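Local coordinates for protein short-chain dehydrogenase/reductase SDR (Burkholderia phymatum, PDB 5IG2) that probably acts as an NAD-dependent oxidoreductase on alcohol (CH-OH) groups, binding the dinucleotide at the C-terminal end of a Rossmann-type parallel sheet, at residues B[40-45]-B[64-69]; B[79-84]-B[131-136]; B[14-19]-B[87-92]. One frame throughout, in Å; residues are numbered along the deposited sequence.

Contact 1. Residues B[40-45]-B[64-69]; sequences KLVLAD and EVIGVR. With NAD (nicotinamide-adenine-dinucleotide), chain F.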
# COMPACT_ATOMS: atom_id res chain seq x y z
N LYS B 40 8.03 -19.52 46.84
CA LYS B 40 9.21 -18.69 47.05
C LYS B 40 10.43 -19.41 46.49
O LYS B 40 10.55 -20.62 46.65
CB LYS B 40 9.39 -18.40 48.54
CG LYS B 40 8.18 -17.71 49.16
CD LYS B 40 8.23 -17.73 50.68
CE LYS B 40 6.98 -17.09 51.26
NZ LYS B 40 7.10 -16.88 52.72
N LEU B 41 11.31 -18.68 45.81
CA LEU B 41 12.35 -19.29 44.99
C LEU B 41 13.74 -18.95 45.50
O LEU B 41 14.04 -17.77 45.72
CB LEU B 41 12.23 -18.87 43.52
CG LEU B 41 10.90 -19.18 42.85
CD1 LEU B 41 10.88 -18.60 41.44
CD2 LEU B 41 10.63 -20.69 42.83
N VAL B 42 14.57 -19.98 45.65
CA VAL B 42 16.01 -19.83 45.89
C VAL B 42 16.71 -20.45 44.69
O VAL B 42 16.72 -21.68 44.53
CB VAL B 42 16.44 -20.50 47.21
CG1 VAL B 42 17.94 -20.33 47.44
CG2 VAL B 42 15.63 -19.92 48.38
N LEU B 43 17.29 -19.62 43.83
CA LEU B 43 17.83 -20.06 42.55
C LEU B 43 19.35 -20.03 42.58
O LEU B 43 19.94 -19.04 43.01
CB LEU B 43 17.29 -19.19 41.41
CG LEU B 43 15.76 -19.08 41.34
CD1 LEU B 43 15.32 -18.32 40.09
CD2 LEU B 43 15.10 -20.45 41.38
N ALA B 44 19.97 -21.11 42.11
CA ALA B 44 21.41 -21.30 42.22
C ALA B 44 22.00 -21.70 40.88
O ALA B 44 21.42 -22.50 40.14
CB ALA B 44 21.76 -22.36 43.27
N ASP B 45 23.18 -21.15 40.57
CA ASP B 45 23.87 -21.45 39.33
C ASP B 45 25.28 -20.88 39.44
O ASP B 45 25.53 -19.97 40.23
CB ASP B 45 23.13 -20.84 38.12
CG ASP B 45 23.36 -21.64 36.83
OD1 ASP B 45 24.52 -21.74 36.38
OD2 ASP B 45 22.36 -22.15 36.25
N GLU B 64 8.72 -13.87 44.69
CA GLU B 64 9.67 -13.77 45.80
C GLU B 64 10.83 -14.71 45.50
O GLU B 64 10.67 -15.93 45.57
CB GLU B 64 9.03 -14.16 47.12
CG GLU B 64 8.10 -13.16 47.73
CD GLU B 64 7.64 -13.63 49.09
OE1 GLU B 64 8.43 -13.49 50.05
OE2 GLU B 64 6.52 -14.16 49.19
N VAL B 65 11.99 -14.15 45.18
CA VAL B 65 13.09 -14.93 44.63
C VAL B 65 14.40 -14.32 45.10
O VAL B 65 14.54 -13.10 45.19
CB VAL B 65 13.00 -14.98 43.09
CG1 VAL B 65 12.91 -13.58 42.52
CG2 VAL B 65 14.20 -15.72 42.49
N ILE B 66 15.37 -15.19 45.43
CA ILE B 66 16.76 -14.77 45.57
C ILE B 66 17.62 -15.65 44.67
O ILE B 66 17.29 -16.80 44.39
CB ILE B 66 17.26 -14.85 47.03
CG1 ILE B 66 17.28 -16.30 47.53
CG2 ILE B 66 16.44 -13.95 47.93
CD1 ILE B 66 17.94 -16.48 48.88
N GLY B 67 18.71 -15.07 44.19
CA GLY B 67 19.68 -15.79 43.38
C GLY B 67 21.02 -15.87 44.09
O GLY B 67 21.52 -14.86 44.59
N VAL B 68 21.60 -17.06 44.14
CA VAL B 68 22.83 -17.30 44.89
C VAL B 68 23.79 -18.03 43.97
O VAL B 68 23.57 -19.22 43.67
CB VAL B 68 22.58 -18.12 46.16
CG1 VAL B 68 23.90 -18.33 46.93
CG2 VAL B 68 21.52 -17.45 47.05
N ARG B 69 24.85 -17.35 43.54
CA ARG B 69 25.88 -18.03 42.76
C ARG B 69 26.44 -19.19 43.56
O ARG B 69 26.89 -19.02 44.70
CB ARG B 69 26.98 -17.05 42.36
CG ARG B 69 28.02 -17.66 41.45
CD ARG B 69 29.26 -16.81 41.33
NE ARG B 69 29.90 -16.98 40.03
CZ ARG B 69 30.78 -17.92 39.74
NH1 ARG B 69 31.15 -18.79 40.68
NH2 ARG B 69 31.30 -18.00 38.52
PA NAD F . 21.51 -26.07 30.70
O1A NAD F . 22.91 -25.88 30.25
O2A NAD F . 20.50 -25.20 29.93
O5B NAD F . 21.31 -25.82 32.26
C5B NAD F . 22.20 -26.42 33.23
C4B NAD F . 22.68 -25.31 34.12
O4B NAD F . 23.55 -25.85 35.13
C3B NAD F . 23.46 -24.18 33.43
O3B NAD F . 22.87 -22.91 33.67
C2B NAD F . 24.86 -24.27 34.05
O2B NAD F . 25.46 -22.99 34.22
C1B NAD F . 24.54 -24.88 35.41
N9A NAD F . 25.67 -25.53 36.06
C8A NAD F . 26.65 -26.29 35.47
N7A NAD F . 27.61 -26.65 36.28
C5A NAD F . 27.24 -26.08 37.49
C6A NAD F . 27.85 -26.08 38.76
N6A NAD F . 29.05 -26.61 39.01
N1A NAD F . 27.20 -25.46 39.77
C2A NAD F . 26.03 -24.87 39.51
N3A NAD F . 25.37 -24.78 38.35
C4A NAD F . 26.04 -25.41 37.37
O3 NAD F . 21.10 -27.59 30.55
PN NAD F . 19.81 -28.41 31.04
O1N NAD F . 18.77 -27.47 31.51
O2N NAD F . 19.49 -29.37 29.96
O5D NAD F . 20.46 -29.20 32.26
C5D NAD F . 19.70 -29.50 33.45
C4D NAD F . 19.84 -30.98 33.73
O4D NAD F . 19.10 -31.76 32.76
C3D NAD F . 21.28 -31.52 33.70
O3D NAD F . 21.48 -32.39 34.81
C2D NAD F . 21.31 -32.33 32.40
O2D NAD F . 22.28 -33.37 32.48
C1D NAD F . 19.88 -32.86 32.40
N1N NAD F . 19.35 -33.41 31.07
C2N NAD F . 19.29 -32.60 30.00
C3N NAD F . 18.78 -33.06 28.80
C7N NAD F . 18.54 -32.17 27.62
O7N NAD F . 18.40 -32.69 26.49
N7N NAD F . 18.59 -30.86 27.80
C4N NAD F . 18.33 -34.37 28.73
C5N NAD F . 18.38 -35.18 29.85
C6N NAD F . 18.91 -34.69 31.02
O HOH W 1 8.96 -14.54 53.21

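Contact 2. Residues B[79-84]-B[131-136]; sequences QALADA and RVFAPI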
# COMPACT_ATOMS: atom_id res chain seq x y z
N GLN B 79 26.21 -25.97 51.15
CA GLN B 79 25.81 -25.61 52.51
C GLN B 79 25.47 -24.13 52.61
O GLN B 79 24.51 -23.75 53.28
CB GLN B 79 26.93 -25.96 53.49
CG GLN B 79 26.58 -25.65 54.94
CD GLN B 79 25.44 -26.51 55.48
OE1 GLN B 79 25.54 -27.74 55.54
NE2 GLN B 79 24.34 -25.86 55.87
N ALA B 80 26.24 -23.27 51.92
CA ALA B 80 25.95 -21.84 51.95
C ALA B 80 24.61 -21.54 51.28
O ALA B 80 23.90 -20.61 51.70
CB ALA B 80 27.08 -21.07 51.26
N LEU B 81 24.25 -22.32 50.26
CA LEU B 81 22.97 -22.15 49.59
C LEU B 81 21.81 -22.47 50.53
O LEU B 81 20.80 -21.76 50.55
CB LEU B 81 22.93 -23.03 48.34
CG LEU B 81 21.62 -23.05 47.55
CD1 LEU B 81 21.34 -21.67 46.95
CD2 LEU B 81 21.64 -24.14 46.48
N ALA B 82 21.93 -23.56 51.31
CA ALA B 82 20.91 -23.86 52.31
C ALA B 82 20.82 -22.74 53.34
O ALA B 82 19.71 -22.34 53.72
CB ALA B 82 21.21 -25.19 53.00
N ASP B 83 21.96 -22.22 53.79
CA ASP B 83 21.95 -21.14 54.77
C ASP B 83 21.25 -19.90 54.22
O ASP B 83 20.49 -19.24 54.93
CB ASP B 83 23.38 -20.78 55.20
CG ASP B 83 24.11 -21.94 55.86
OD1 ASP B 83 23.46 -22.93 56.28
OD2 ASP B 83 25.35 -21.86 55.98
N ALA B 84 21.50 -19.57 52.95
CA ALA B 84 20.82 -18.43 52.35
C ALA B 84 19.32 -18.70 52.20
O ALA B 84 18.50 -17.79 52.42
CB ALA B 84 21.44 -18.11 50.99
N ARG B 131 22.72 -34.51 50.98
CA ARG B 131 23.35 -34.50 52.30
C ARG B 131 23.01 -33.24 53.09
O ARG B 131 22.77 -33.30 54.30
CB ARG B 131 24.87 -34.64 52.15
CG ARG B 131 25.64 -34.57 53.45
CD ARG B 131 27.13 -34.73 53.22
NE ARG B 131 27.64 -33.76 52.26
CZ ARG B 131 27.92 -32.50 52.55
NH1 ARG B 131 27.72 -32.04 53.78
NH2 ARG B 131 28.39 -31.69 51.60
N VAL B 132 22.99 -32.09 52.42
CA VAL B 132 22.76 -30.84 53.12
C VAL B 132 21.28 -30.63 53.42
O VAL B 132 20.91 -30.26 54.54
CB VAL B 132 23.34 -29.67 52.30
CG1 VAL B 132 22.83 -28.34 52.85
CG2 VAL B 132 24.88 -29.72 52.33
N PHE B 133 20.42 -30.88 52.44
CA PHE B 133 19.03 -30.46 52.57
C PHE B 133 18.11 -31.53 53.16
O PHE B 133 17.12 -31.18 53.81
CB PHE B 133 18.48 -30.02 51.21
CG PHE B 133 19.00 -28.69 50.74
CD1 PHE B 133 18.36 -27.52 51.10
CD2 PHE B 133 20.13 -28.62 49.93
CE1 PHE B 133 18.83 -26.29 50.65
CE2 PHE B 133 20.61 -27.40 49.49
CZ PHE B 133 19.96 -26.23 49.85
N ALA B 134 18.40 -32.81 52.94
CA ALA B 134 17.54 -33.84 53.53
C ALA B 134 17.42 -33.71 55.04
O ALA B 134 16.29 -33.78 55.55
CB ALA B 134 18.00 -35.24 53.12
N PRO B 135 18.50 -33.51 55.81
CA PRO B 135 18.32 -33.32 57.26
C PRO B 135 17.46 -32.12 57.60
O PRO B 135 16.65 -32.17 58.54
CB PRO B 135 19.75 -33.16 57.79
CG PRO B 135 20.62 -33.74 56.75
CD PRO B 135 19.93 -33.47 55.45
N ILE B 136 17.63 -31.02 56.86
CA ILE B 136 16.80 -29.84 57.08
C ILE B 136 15.33 -30.19 56.88
O ILE B 136 14.47 -29.87 57.71
CB ILE B 136 17.24 -28.69 56.16
CG1 ILE B 136 18.67 -28.26 56.48
CG2 ILE B 136 16.28 -27.52 56.28
CD1 ILE B 136 19.28 -27.39 55.39
O HOH W 2 27.98 -29.32 54.90

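Contact 3. Residues B[14-19]-B[87-92]; sequences GKVAVI and EAFGKV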
# COMPACT_ATOMS: atom_id res chain seq x y z
N GLY B 14 3.05 -20.77 48.55
CA GLY B 14 3.66 -20.35 49.79
C GLY B 14 4.84 -21.18 50.26
O GLY B 14 5.46 -20.83 51.27
N LYS B 15 5.16 -22.28 49.57
CA LYS B 15 6.28 -23.15 49.91
C LYS B 15 7.57 -22.67 49.24
O LYS B 15 7.55 -21.85 48.32
CB LYS B 15 5.99 -24.59 49.52
CG LYS B 15 4.67 -25.12 50.05
CD LYS B 15 4.65 -25.14 51.55
CE LYS B 15 3.37 -25.77 52.06
NZ LYS B 15 3.39 -25.83 53.55
N VAL B 16 8.70 -23.21 49.70
CA VAL B 16 10.02 -22.75 49.26
C VAL B 16 10.66 -23.81 48.37
O VAL B 16 10.83 -24.97 48.78
CB VAL B 16 10.93 -22.44 50.46
CG1 VAL B 16 12.30 -22.01 49.98
CG2 VAL B 16 10.29 -21.35 51.32
N ALA B 17 11.06 -23.40 47.16
CA ALA B 17 11.79 -24.26 46.23
C ALA B 17 13.22 -23.76 46.08
O ALA B 17 13.46 -22.56 45.91
CB ALA B 17 11.10 -24.29 44.87
N VAL B 18 14.17 -24.69 46.16
CA VAL B 18 15.58 -24.45 45.86
C VAL B 18 15.88 -25.17 44.56
O VAL B 18 15.64 -26.39 44.45
CB VAL B 18 16.50 -24.95 46.98
CG1 VAL B 18 17.98 -24.81 46.58
CG2 VAL B 18 16.22 -24.21 48.28
N ILE B 19 16.40 -24.44 43.57
CA ILE B 19 16.64 -25.00 42.24
C ILE B 19 18.08 -24.72 41.85
O ILE B 19 18.50 -23.55 41.81
CB ILE B 19 15.69 -24.40 41.19
CG1 ILE B 19 14.23 -24.65 41.58
CG2 ILE B 19 16.00 -24.98 39.81
CD1 ILE B 19 13.28 -23.65 40.94
N GLU B 87 17.83 -18.36 55.68
CA GLU B 87 17.87 -16.96 56.11
C GLU B 87 16.81 -16.13 55.40
O GLU B 87 16.17 -15.27 56.01
CB GLU B 87 19.28 -16.40 55.87
CG GLU B 87 19.43 -14.90 56.10
CD GLU B 87 19.05 -14.46 57.52
OE1 GLU B 87 18.60 -13.31 57.67
OE2 GLU B 87 19.21 -15.27 58.46
N ALA B 88 16.56 -16.41 54.11
CA ALA B 88 15.57 -15.62 53.38
C ALA B 88 14.14 -16.07 53.67
O ALA B 88 13.24 -15.23 53.79
CB ALA B 88 15.84 -15.69 51.87
N PHE B 89 13.89 -17.37 53.76
CA PHE B 89 12.52 -17.86 53.82
C PHE B 89 12.23 -18.83 54.96
O PHE B 89 11.08 -19.25 55.09
CB PHE B 89 12.15 -18.52 52.49
CG PHE B 89 12.26 -17.61 51.30
CD1 PHE B 89 11.54 -16.43 51.25
CD2 PHE B 89 13.08 -17.95 50.23
CE1 PHE B 89 11.63 -15.60 50.14
CE2 PHE B 89 13.19 -17.11 49.13
CZ PHE B 89 12.46 -15.94 49.08
N GLY B 90 13.23 -19.21 55.76
CA GLY B 90 13.00 -20.01 56.95
C GLY B 90 12.78 -21.50 56.75
O GLY B 90 12.87 -22.26 57.72
N LYS B 91 12.50 -21.94 55.52
CA LYS B 91 12.12 -23.32 55.24
C LYS B 91 12.66 -23.69 53.87
O LYS B 91 12.93 -22.82 53.04
CB LYS B 91 10.59 -23.51 55.23
CG LYS B 91 9.82 -22.98 56.43
CD LYS B 91 9.78 -24.00 57.56
CE LYS B 91 8.81 -23.57 58.66
NZ LYS B 91 7.39 -23.50 58.19
N VAL B 92 12.79 -25.00 53.63
CA VAL B 92 13.00 -25.54 52.29
C VAL B 92 12.03 -26.71 52.11
O VAL B 92 12.05 -27.66 52.89
CB VAL B 92 14.44 -26.02 52.07
CG1 VAL B 92 14.59 -26.58 50.66
CG2 VAL B 92 15.43 -24.88 52.30

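Contact 1. Residues B[40-45]-B[64-69]
Lys40 and Glu64 lie alongside each other, pointing the same way, at the N-terminal end of a pair of neighbouring parallel strands. CB of Lys40 hangs beside the Glu64 carbonyl; CG lies 3.9 Å from OE2 of Glu64; CD leans on the Phe89 ring; CE comes 3.6 Å from Glu64 OE2. Extended beyond CG, the chain carries NZ past the carboxylate, too far for a salt bridge. NZ instead donates to a water 3.0 Å away, which gives only a weak bond to Glu64 OE1. Long, flexible, charged residues suit this solvent-facing end.

Further along, the ladder is regular: Leu41 N to Glu64 O, Ile66 N to Leu41 O, Leu43 N to Ile66 O and Val68 N to Leu43 O. The Leu43 to Ile66 bond is 2.9 Å from N to O and nearly straight (173°). Side chains alternate between the two faces of the sheet. Leu41, Leu43 and Val65 share one face, with Leu43 CD1 3.7 Å from Val65 CG2; Leu41 and Leu43 also touch helix 48-60, and their hydrocarbon suits this apolar layer. Val42 and Ile66 take the other face, side by side, and there Val42 meets Leu81 of helix 75-89.

At the strand's C-terminal end the apolar pattern gives way to Asp45, an NAD-binding residue. With CG anti to the backbone N (chi1 -151°), its carboxylate meets the adenosine ribose: O2B of NAD donates to Asp45 OD1 at 2.7 Å and O3B to OD2 at 2.7 Å. Gly23 N and Asp47 N add a bond to OD2 and OD1 respectively, fixing the carboxylate. An acid accepting from both ribose hydroxyls is the hallmark of NAD-preferring Rossmann enzymes, since its negative charge would probably repel the 2'-phosphate of NADP.

Contact 2. Residues B[79-84]-B[131-136]
The amide oxygen OE1 of Gln79 rests against the methyls of Val132, 3.8 Å from CG2, and accepts a hydrogen bond from a water 3.0 Å away. That water in turn accepts from NH1 of Arg131, lying at the edge of the guanidinium group and in its plane. On the other side of the amide, Gln79 NE2 donates to Asp83 OD1 at 3.1 Å, one helical turn on. The bend at chi2 (66°) folds the chain back so that both ends of the amide are used.

Below these polar groups the interface between helices 75-89 and 112-140 is hydrocarbon. Ala82 points toward the partner helix, and its CB lies 3.5 Å from Val132 CG1, 3.5 Å from Phe133 CE1 and 3.8 Å from Ile136 CD1. A single methyl suits this place, because the Phe133 ring reaches in until CZ also approaches Ala82 CA. Leu81 touches the same ring with CG, while its methyls face Val42 and Val18 of the sheet.

Apolar contact thus makes the core of this joint between two helices on one side of the Rossmann sheet, and the polar ends of Gln79 and Arg131 meet only through a water.

Contact 3. Residues B[14-19]-B[87-92]
Val16 turns its side chain toward Phe89 and Lys91, packing the first strand of the Rossmann fold against the C-terminal end of helix 75-89 and the turn that follows. Its CG2 lies 3.6 Å from Phe89 CB, and CG1 comes 3.2 Å from the carbonyl oxygen of Lys91, a tight fit. That oxygen is buried with no polar partner in the model; the CB and both methyls of Val16 lie against it. Two residues on, Val18 reaches Val92 obliquely, CG2 to CG1 at 3.7 Å. Beta-branched valines suit both places, being compact and at home in a strand, and Val16 offers two methyls at once.

The next shell sets these groups in place. Gly90, just after the helix, takes a positive phi (79°), a conformation easy for glycine, and the chain turns back toward the sheet. Phe89 also touches Val42 of the adjacent strand, while Val92 is backed by Ala85, Leu86, Phe133 and Met137. Backbone atoms are tied as well: Val16 N donates to His93 ND1, and Gln140 NE2 to Val92 O. Lys91, whose aliphatic part runs away from Val16, sends NZ to a salt bridge with OE1 of Glu142.

All three contacts lie in the Rossmann domain, on the same side of the chain's centre. Contact 1 joins strands 40-45 and 65-69 at one margin of the parallel sheet; contact 3 brings in strand 16-20, the next neighbour, and its centre lies about 9 Å away. Contacts 2 and 3 share helix 75-89, with centres about 11 Å apart, while contacts 1 and 2 are about 14 Å apart. Along the chain, both strands of contact 1 fall between the two segments of contact 3, whereas those of contact 2 interleave with them. Leu81, Val18 and Val42 meet between them, so helix 75-89 knits the strand that carries Asp45 and its neighbours to helix 112-140 in one continuous core.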